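Side-chain contacts in aspartate aminotransferase, mitochondrial (Trypanosoma brucei brucei, PDB 4W5K), which probably catalyses the pyridoxal-phosphate-dependent transfer of an amino group between aspartate and 2-oxoglutarate, working as a homodimer: residues 213-218 and 344-349; 245-250 and 304-309; 37-40 and 44-47. The protein carries 1 engineered substitution. One frame throughout, in Å; residues are numbered along the deposited sequence.

Contact 1. Residues 213-218 and 344-349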
loop_
_atom_site.group_PDB
_atom_site.type_symbol
_atom_site.label_atom_id
_atom_site.label_comp_id
_atom_site.label_asym_id
_atom_site.label_seq_id
_atom_site.Cartn_x
_atom_site.Cartn_y
_atom_site.Cartn_z
ATOM N N GLN A 213 3.358 15.288 13.458
ATOM C CA GLN A 213 4.131 16.536 13.354
ATOM C C GLN A 213 3.236 17.713 12.956
ATOM O O GLN A 213 2.533 17.641 11.949
ATOM C CB GLN A 213 5.263 16.403 12.338
ATOM C CG GLN A 213 6.230 17.611 12.404
ATOM C CD GLN A 213 7.174 17.702 11.222
ATOM O OE1 GLN A 213 7.147 16.857 10.330
ATOM N NE2 GLN A 213 8.018 18.738 11.206
ATOM N N GLY A 214 3.261 18.794 13.738
ATOM C CA GLY A 214 2.431 19.953 13.428
ATOM C C GLY A 214 1.001 19.809 13.913
ATOM O O GLY A 214 0.435 20.753 14.462
ATOM N N PHE A 215 0.408 18.637 13.694
ATOM C CA PHE A 215 -0.908 18.326 14.239
ATOM C C PHE A 215 -0.905 18.401 15.774
ATOM O O PHE A 215 -1.836 18.933 16.395
ATOM C CB PHE A 215 -1.367 16.923 13.751
ATOM C CG PHE A 215 -2.756 16.554 14.191
ATOM C CD1 PHE A 215 -2.967 15.912 15.399
ATOM C CD2 PHE A 215 -3.865 16.891 13.404
ATOM C CE1 PHE A 215 -4.249 15.594 15.835
ATOM C CE2 PHE A 215 -5.151 16.581 13.827
ATOM C CZ PHE A 215 -5.356 15.929 15.032
ATOM N N ALA A 216 0.150 17.889 16.388
ATOM C CA ALA A 216 0.188 17.804 17.859
ATOM C C ALA A 216 0.050 19.145 18.566
ATOM O O ALA A 216 -0.817 19.304 19.440
ATOM C CB ALA A 216 1.483 17.108 18.280
ATOM N N THR A 217 0.870 20.130 18.195
ATOM C CA THR A 217 0.868 21.390 18.933
ATOM C C THR A 217 0.699 22.618 18.040
ATOM O O THR A 217 0.648 23.760 18.535
ATOM C CB THR A 217 2.175 21.585 19.771
ATOM O OG1 THR A 217 3.276 21.920 18.912
ATOM C CG2 THR A 217 2.492 20.373 20.648
ATOM N N GLY A 218 0.640 22.388 16.729
ATOM C CA GLY A 218 0.501 23.465 15.760
ATOM C C GLY A 218 1.842 24.049 15.360
ATOM O O GLY A 218 1.904 24.991 14.585
ATOM N N VAL A 344 -1.351 15.826 25.245
ATOM C CA VAL A 344 -1.301 16.470 23.933
ATOM C C VAL A 344 -1.887 15.560 22.846
ATOM O O VAL A 344 -1.541 14.389 22.760
ATOM C CB VAL A 344 0.168 16.836 23.568
ATOM C CG1 VAL A 344 0.291 17.385 22.143
ATOM C CG2 VAL A 344 0.745 17.812 24.595
ATOM N N GLY A 345 -2.778 16.120 22.028
ATOM C CA GLY A 345 -3.259 15.411 20.851
ATOM C C GLY A 345 -4.653 14.827 21.003
ATOM O O GLY A 345 -5.354 15.076 22.010
ATOM N N MET A 346 -5.041 14.024 20.011
ATOM C CA MET A 346 -6.414 13.532 19.907
ATOM C C MET A 346 -6.798 12.476 20.921
ATOM O O MET A 346 -7.977 12.274 21.165
ATOM C CB MET A 346 -6.659 12.936 18.512
ATOM C CG MET A 346 -6.930 13.943 17.466
ATOM S SD MET A 346 -7.504 13.061 16.001
ATOM C CE MET A 346 -5.970 12.426 15.294
ATOM N N MET A 347 -5.811 11.784 21.488
ATOM C CA MET A 347 -6.097 10.683 22.409
ATOM C C MET A 347 -5.746 11.021 23.830
ATOM O O MET A 347 -4.643 11.510 24.100
ATOM C CB MET A 347 -5.319 9.426 22.018
ATOM C CG MET A 347 -5.560 8.973 20.627
ATOM S SD MET A 347 -7.274 8.462 20.491
ATOM C CE MET A 347 -7.350 8.135 18.736
ATOM N N ALA A 348 -6.678 10.762 24.745
ATOM C CA ALA A 348 -6.445 11.074 26.153
ATOM C C ALA A 348 -6.659 9.850 27.026
ATOM O O ALA A 348 -7.698 9.208 26.935
ATOM C CB ALA A 348 -7.377 12.219 26.606
ATOM N N TYR A 349 -5.692 9.520 27.883
ATOM C CA TYR A 349 -5.987 8.527 28.908
ATOM C C TYR A 349 -6.673 9.293 30.048
ATOM O O TYR A 349 -6.042 10.076 30.746
ATOM C CB TYR A 349 -4.726 7.784 29.380
ATOM C CG TYR A 349 -4.642 6.332 28.881
ATOM C CD1 TYR A 349 -4.162 5.316 29.706
ATOM C CD2 TYR A 349 -5.044 5.990 27.589
ATOM C CE1 TYR A 349 -4.072 3.986 29.259
ATOM C CE2 TYR A 349 -4.975 4.670 27.141
ATOM C CZ TYR A 349 -4.493 3.676 27.984
ATOM O OH TYR A 349 -4.415 2.368 27.520
#

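Contact 2. Residues 245-250 and 304-309. Engineered in segment 245-250: A245 (natural residue Lys).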
loop_
_atom_site.group_PDB
_atom_site.type_symbol
_atom_site.label_atom_id
_atom_site.label_comp_id
_atom_site.label_asym_id
_atom_site.label_seq_id
_atom_site.Cartn_x
_atom_site.Cartn_y
_atom_site.Cartn_z
ATOM N N ALA A 245 -2.746 12.402 9.649
ATOM C CA ALA A 245 -3.446 13.412 10.444
ATOM C C ALA A 245 -3.098 14.849 10.026
ATOM O O ALA A 245 -3.990 15.720 9.970
ATOM C CB ALA A 245 -3.150 13.197 11.923
ATOM N N ASN A 246 -1.818 15.141 9.791
ATOM C CA ASN A 246 -1.457 16.546 9.613
ATOM C C ASN A 246 -1.853 17.114 8.251
ATOM O O ASN A 246 -1.939 18.337 8.093
ATOM C CB ASN A 246 0.051 16.812 9.925
ATOM C CG ASN A 246 1.012 16.032 9.069
ATOM O OD1 ASN A 246 0.629 15.338 8.143
ATOM N ND2 ASN A 246 2.304 16.156 9.398
ATOM N N PHE A 247 -2.154 16.241 7.286
ATOM C CA PHE A 247 -2.782 16.722 6.036
ATOM C C PHE A 247 -4.214 16.230 5.861
ATOM O O PHE A 247 -4.869 16.533 4.848
ATOM C CB PHE A 247 -1.947 16.299 4.827
ATOM C CG PHE A 247 -0.704 17.128 4.608
ATOM C CD1 PHE A 247 0.509 16.751 5.194
ATOM C CD2 PHE A 247 -0.747 18.254 3.785
ATOM C CE1 PHE A 247 1.671 17.496 4.986
ATOM C CE2 PHE A 247 0.401 19.021 3.562
ATOM C CZ PHE A 247 1.622 18.631 4.168
ATOM N N GLY A 248 -4.719 15.481 6.839
ATOM C CA GLY A 248 -6.057 14.921 6.735
ATOM C C GLY A 248 -6.163 13.894 5.591
ATOM O O GLY A 248 -7.234 13.723 5.008
ATOM N N LEU A 249 -5.052 13.233 5.294
ATOM C CA LEU A 249 -4.974 12.326 4.125
ATOM C C LEU A 249 -5.115 10.858 4.478
ATOM O O LEU A 249 -4.801 9.997 3.634
ATOM C CB LEU A 249 -3.649 12.517 3.374
ATOM C CG LEU A 249 -3.518 13.797 2.550
ATOM C CD1 LEU A 249 -2.073 13.966 2.103
ATOM C CD2 LEU A 249 -4.464 13.787 1.346
ATOM N N TYR A 250 -5.608 10.577 5.685
ATOM C CA TYR A 250 -5.751 9.225 6.241
ATOM C C TYR A 250 -5.874 8.083 5.224
ATOM O O TYR A 250 -4.945 7.264 5.061
ATOM C CB TYR A 250 -6.977 9.192 7.170
ATOM C CG TYR A 250 -6.967 10.241 8.275
ATOM C CD1 TYR A 250 -6.285 10.005 9.473
ATOM C CD2 TYR A 250 -7.677 11.435 8.147
ATOM C CE1 TYR A 250 -6.282 10.955 10.496
ATOM C CE2 TYR A 250 -7.686 12.384 9.185
ATOM C CZ TYR A 250 -6.983 12.134 10.337
ATOM O OH TYR A 250 -6.991 13.053 11.356
ATOM N N ALA A 304 1.886 28.235 3.669
ATOM C CA ALA A 304 1.396 29.166 4.676
ATOM C C ALA A 304 -0.028 28.800 5.118
ATOM O O ALA A 304 -0.355 28.857 6.302
ATOM C CB ALA A 304 1.441 30.600 4.132
ATOM N N LEU A 305 -0.872 28.437 4.155
ATOM C CA LEU A 305 -2.249 28.062 4.439
ATOM C C LEU A 305 -2.291 26.808 5.291
ATOM O O LEU A 305 -3.003 26.753 6.299
ATOM C CB LEU A 305 -3.033 27.847 3.140
ATOM C CG LEU A 305 -4.484 27.389 3.316
ATOM C CD1 LEU A 305 -5.252 28.323 4.271
ATOM C CD2 LEU A 305 -5.176 27.298 1.965
ATOM N N TRP A 306 -1.517 25.805 4.878
ATOM C CA TRP A 306 -1.389 24.582 5.661
ATOM C C TRP A 306 -1.010 24.866 7.124
ATOM O O TRP A 306 -1.620 24.315 8.044
ATOM C CB TRP A 306 -0.363 23.649 5.009
ATOM C CG TRP A 306 -0.109 22.390 5.766
ATOM C CD1 TRP A 306 -1.031 21.462 6.178
ATOM C CD2 TRP A 306 1.173 21.894 6.183
ATOM N NE1 TRP A 306 -0.391 20.420 6.817
ATOM C CE2 TRP A 306 0.953 20.674 6.849
ATOM C CE3 TRP A 306 2.482 22.373 6.057
ATOM C CZ2 TRP A 306 2.006 19.900 7.380
ATOM C CZ3 TRP A 306 3.518 21.623 6.600
ATOM C CH2 TRP A 306 3.271 20.403 7.259
ATOM N N LYS A 307 -0.012 25.715 7.335
ATOM C CA LYS A 307 0.412 26.032 8.702
ATOM C C LYS A 307 -0.717 26.666 9.523
ATOM O O LYS A 307 -0.871 26.353 10.701
ATOM C CB LYS A 307 1.637 26.947 8.674
ATOM C CG LYS A 307 2.925 26.212 8.241
ATOM C CD LYS A 307 4.092 27.187 8.163
ATOM C CE LYS A 307 5.412 26.497 7.814
ATOM N NZ LYS A 307 6.470 27.520 7.535
ATOM N N LYS A 308 -1.521 27.520 8.893
ATOM C CA LYS A 308 -2.673 28.115 9.567
ATOM C C LYS A 308 -3.686 27.033 9.954
ATOM O O LYS A 308 -4.227 27.045 11.074
ATOM C CB LYS A 308 -3.328 29.186 8.678
ATOM C CG LYS A 308 -4.542 29.832 9.291
ATOM C CD LYS A 308 -5.232 30.784 8.306
ATOM C CE LYS A 308 -6.316 30.055 7.532
ATOM N NZ LYS A 308 -6.980 30.927 6.515
ATOM N N GLU A 309 -3.921 26.086 9.044
ATOM C CA GLU A 309 -4.883 25.029 9.305
ATOM C C GLU A 309 -4.384 24.055 10.368
ATOM O O GLU A 309 -5.180 23.551 11.170
ATOM C CB GLU A 309 -5.224 24.297 7.994
ATOM C CG GLU A 309 -5.890 25.246 6.989
ATOM C CD GLU A 309 -6.524 24.536 5.791
ATOM O OE1 GLU A 309 -5.783 24.190 4.843
ATOM O OE2 GLU A 309 -7.769 24.366 5.791
#

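Contact 3. Residues 37-40 and 44-47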
loop_
_atom_site.group_PDB
_atom_site.type_symbol
_atom_site.label_atom_id
_atom_site.label_comp_id
_atom_site.label_asym_id
_atom_site.label_seq_id
_atom_site.Cartn_x
_atom_site.Cartn_y
_atom_site.Cartn_z
ATOM N N VAL A 37 -9.768 9.494 14.018
ATOM C CA VAL A 37 -9.466 10.557 13.060
ATOM C C VAL A 37 -9.970 11.927 13.542
ATOM O O VAL A 37 -10.838 12.018 14.420
ATOM C CB VAL A 37 -10.087 10.259 11.660
ATOM C CG1 VAL A 37 -9.351 9.107 10.980
ATOM C CG2 VAL A 37 -11.558 9.929 11.773
ATOM N N TYR A 38 -9.419 12.996 12.973
ATOM C CA TYR A 38 -9.866 14.338 13.346
ATOM C C TYR A 38 -11.301 14.607 12.882
ATOM O O TYR A 38 -11.757 14.097 11.841
ATOM C CB TYR A 38 -8.921 15.415 12.764
ATOM C CG TYR A 38 -9.291 16.828 13.206
ATOM C CD1 TYR A 38 -9.008 17.266 14.507
ATOM C CD2 TYR A 38 -9.915 17.713 12.336
ATOM C CE1 TYR A 38 -9.367 18.551 14.924
ATOM C CE2 TYR A 38 -10.269 19.010 12.745
ATOM C CZ TYR A 38 -9.985 19.414 14.039
ATOM O OH TYR A 38 -10.351 20.690 14.443
ATOM N N ARG A 39 -11.996 15.434 13.658
ATOM C CA ARG A 39 -13.313 15.976 13.310
ATOM C C ARG A 39 -13.323 17.470 13.658
ATOM O O ARG A 39 -12.636 17.873 14.591
ATOM C CB ARG A 39 -14.429 15.270 14.092
ATOM C CG ARG A 39 -14.614 13.818 13.734
ATOM C CD ARG A 39 -15.276 13.749 12.389
ATOM N NE ARG A 39 -15.626 12.404 11.950
ATOM C CZ ARG A 39 -14.907 11.679 11.090
ATOM N NH1 ARG A 39 -13.774 12.150 10.589
ATOM N NH2 ARG A 39 -15.343 10.486 10.721
ATOM N N ASP A 40 -14.070 18.275 12.906
ATOM C CA ASP A 40 -14.215 19.701 13.240
ATOM C C ASP A 40 -15.244 19.852 14.350
ATOM O O ASP A 40 -15.751 18.853 14.860
ATOM C CB ASP A 40 -14.577 20.534 11.989
ATOM C CG ASP A 40 -15.933 20.192 11.390
ATOM O OD1 ASP A 40 -16.771 19.531 12.035
ATOM O OD2 ASP A 40 -16.162 20.595 10.226
ATOM N N GLN A 44 -17.732 16.852 11.768
ATOM C CA GLN A 44 -17.577 16.450 10.364
ATOM C C GLN A 44 -16.135 16.094 10.056
ATOM O O GLN A 44 -15.219 16.679 10.615
ATOM C CB GLN A 44 -18.013 17.565 9.422
ATOM C CG GLN A 44 -19.463 17.995 9.573
ATOM C CD GLN A 44 -20.413 16.816 9.513
ATOM O OE1 GLN A 44 -20.431 16.064 8.536
ATOM N NE2 GLN A 44 -21.192 16.632 10.577
ATOM N N PRO A 45 -15.927 15.155 9.114
ATOM C CA PRO A 45 -14.568 14.996 8.588
ATOM C C PRO A 45 -14.088 16.316 7.993
ATOM O O PRO A 45 -14.884 17.096 7.471
ATOM C CB PRO A 45 -14.715 13.922 7.499
ATOM C CG PRO A 45 -16.000 13.237 7.768
ATOM C CD PRO A 45 -16.894 14.266 8.450
ATOM N N PHE A 46 -12.789 16.561 8.062
ATOM C CA PHE A 46 -12.263 17.874 7.719
ATOM C C PHE A 46 -11.237 17.756 6.622
ATOM O O PHE A 46 -10.134 17.249 6.826
ATOM C CB PHE A 46 -11.666 18.546 8.970
ATOM C CG PHE A 46 -10.926 19.824 8.687
ATOM C CD1 PHE A 46 -11.562 20.887 8.050
ATOM C CD2 PHE A 46 -9.611 19.983 9.107
ATOM C CE1 PHE A 46 -10.885 22.076 7.802
ATOM C CE2 PHE A 46 -8.924 21.172 8.861
ATOM C CZ PHE A 46 -9.569 22.218 8.198
ATOM N N VAL A 47 -11.624 18.174 5.423
ATOM C CA VAL A 47 -10.698 18.215 4.292
ATOM C C VAL A 47 -10.071 19.603 4.273
ATOM O O VAL A 47 -10.786 20.603 4.207
ATOM C CB VAL A 47 -11.415 17.956 2.946
ATOM C CG1 VAL A 47 -10.413 18.034 1.792
ATOM C CG2 VAL A 47 -12.087 16.591 2.947
HETATM O O HOH W 1 -11.118 14.447 9.257
HETATM O O HOH W 2 -15.423 19.904 7.570
#

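Contact 1. Residues 213-218 and 344-349
The ring of F215 meets the side chain of M346 edge-on, and this is the tight end of the contact. M346 CG lies near the ring plane, 3.5 Å from F215 CZ. Because the methionine chain bends at its last torsion (chi3 -79°), its methyl turns back to the same edge, M346 CE standing 3.6 Å from F215 CE1. The sulfur joins in obliquely, with M346 SD 4.9 Å from the centroid of the F215 ring, a Met-aromatic contact lying well off the ring normal. The two side chains cross at about a right angle, and CG and CE of M346 both lie against the CE1-CZ edge of the ring; M313 of helix 300-331 also packs on F215.

In the fold type I architecture of this family, 213-218 belongs to the loop that leaves strand 205-210 of the large-domain sheet just beyond the cofactor residues D209 and Y212, whereas 344-349 runs into strand 347-349, which pairs with 373-375 in the C-terminal part. The contact thus bridges these two parts without a single hydrogen bond across it.

Toward the partly exposed end the packing thins. Past G345, whose CA is 5.2 Å from A216 CA, V344 offers just one methyl: CG1, set anti to its own backbone N (chi1 174°), approaches A216 O to 3.5 Å. The same V344 CG1 has looser neighbours in A216 CB at 4.1 Å and T217 CG2 at 4.0 Å. The T217 hydroxyl is turned to D223 and Q219, to which it is hydrogen-bonded.

Contact 2. Residues 245-250 and 304-309
W306 approaches the turn at N246 and F247 from helix 300-331 and uses its indole in two ways, as a hydrogen-bond donor through its edge and as a stacking surface through one face.

The polar part is a single bond. W306 NE1 donates to the backbone oxygen N246 O at 2.9 Å, and the bond is nearly straight, with 168° at the hydrogen. The acceptor lies almost in the indole plane, but the donor comes from above the carbonyl plane of N246, so the approach follows no lone pair. This bond satisfies the indole N-H in a buried place and, with the stack on F247, helps fix how the ring is turned. The amide of N246 looks elsewhere: its ND2 is bonded to Q213 O.

The aromatic part is an offset stack. The F247 ring and the five-membered ring of W306 have centroids 4.0 Å apart, with planes only 9° from parallel. W306 NE1 sits over the centre of the phenyl ring, 3.6 Å above its plane, while F247 CZ lies toward the rim of the indole. The overlap continues onto the benzo ring, where F247 CE1 reaches W306 CZ2 at 3.4 Å. The indole swings out toward the turn because W306 CG is anti to the backbone N (chi1 177°).

Further apolar packing comes from V293 and I296 of helix 287-297 on F247, and from L297, C50 and L220 on W306.

A245, just before N246, is an engineered substitution for the natural lysine, which by family precedent would form the Schiff base with pyridoxal phosphate; the contact joins helix 300-331 to the segment just after the cofactor-lysine position of a fold type I aminotransferase.

Contact 3. Residues 37-40 and 44-47
The chain doubles back on itself between 37-40 and 44-47, with R39 CA and P45 CA 5.0 Å apart and D40 N donating to Q44 O at 3.0 Å. D40 supplies an Asx turn at the bend: its OD1 accepts A42 N and also Q44 N, the latter at 2.9 Å and from above the carboxylate plane. Two backbone N-H groups thus hold one carboxylate oxygen, and CG of D40 sits between the backbone N and the carbonyl carbon (chi1 65°), which holds the carboxylate over the bend.

R39 folds at chi2 (-74°) and lays one face of its guanidinium against the P45 ring, with P45 CG 3.8 Å from R39 CZ. The group is steadied by a bond from R39 NH1 to Y38 O and by a salt bridge to D61 of the second subunit, which places this loop at the dimer interface.

On the inner side the rings of Y38 and F46 meet obliquely, Y38 CE2 lying 3.8 Å from F46 CD2, with M313 of helix 300-331 against both. Two waters bridge the segments. One links Y38 O to F46 N; the other donates to D40 OD2 at 2.8 Å and to P45 O at 2.9 Å.

Contact 3 closes first along the chain; contact 2 then falls wholly between the two segments of contact 1. The centres of contacts 1 and 2 lie about 13 Å apart, those of contacts 1 and 3 about 14 Å, and those of contacts 2 and 3 about 11 Å. Helix 300-331 is common to all: it supplies a segment of contact 2 and packs on F215 and on Y38 and F46. Direct joints tie them together, with Y250 OH probably hydrogen-bonded to Y38 N and the M346 sulfur packed against the same nitrogen. Contacts 2 and 3 also touch the second subunit, so the loops near the cofactor pocket also border the dimer interface.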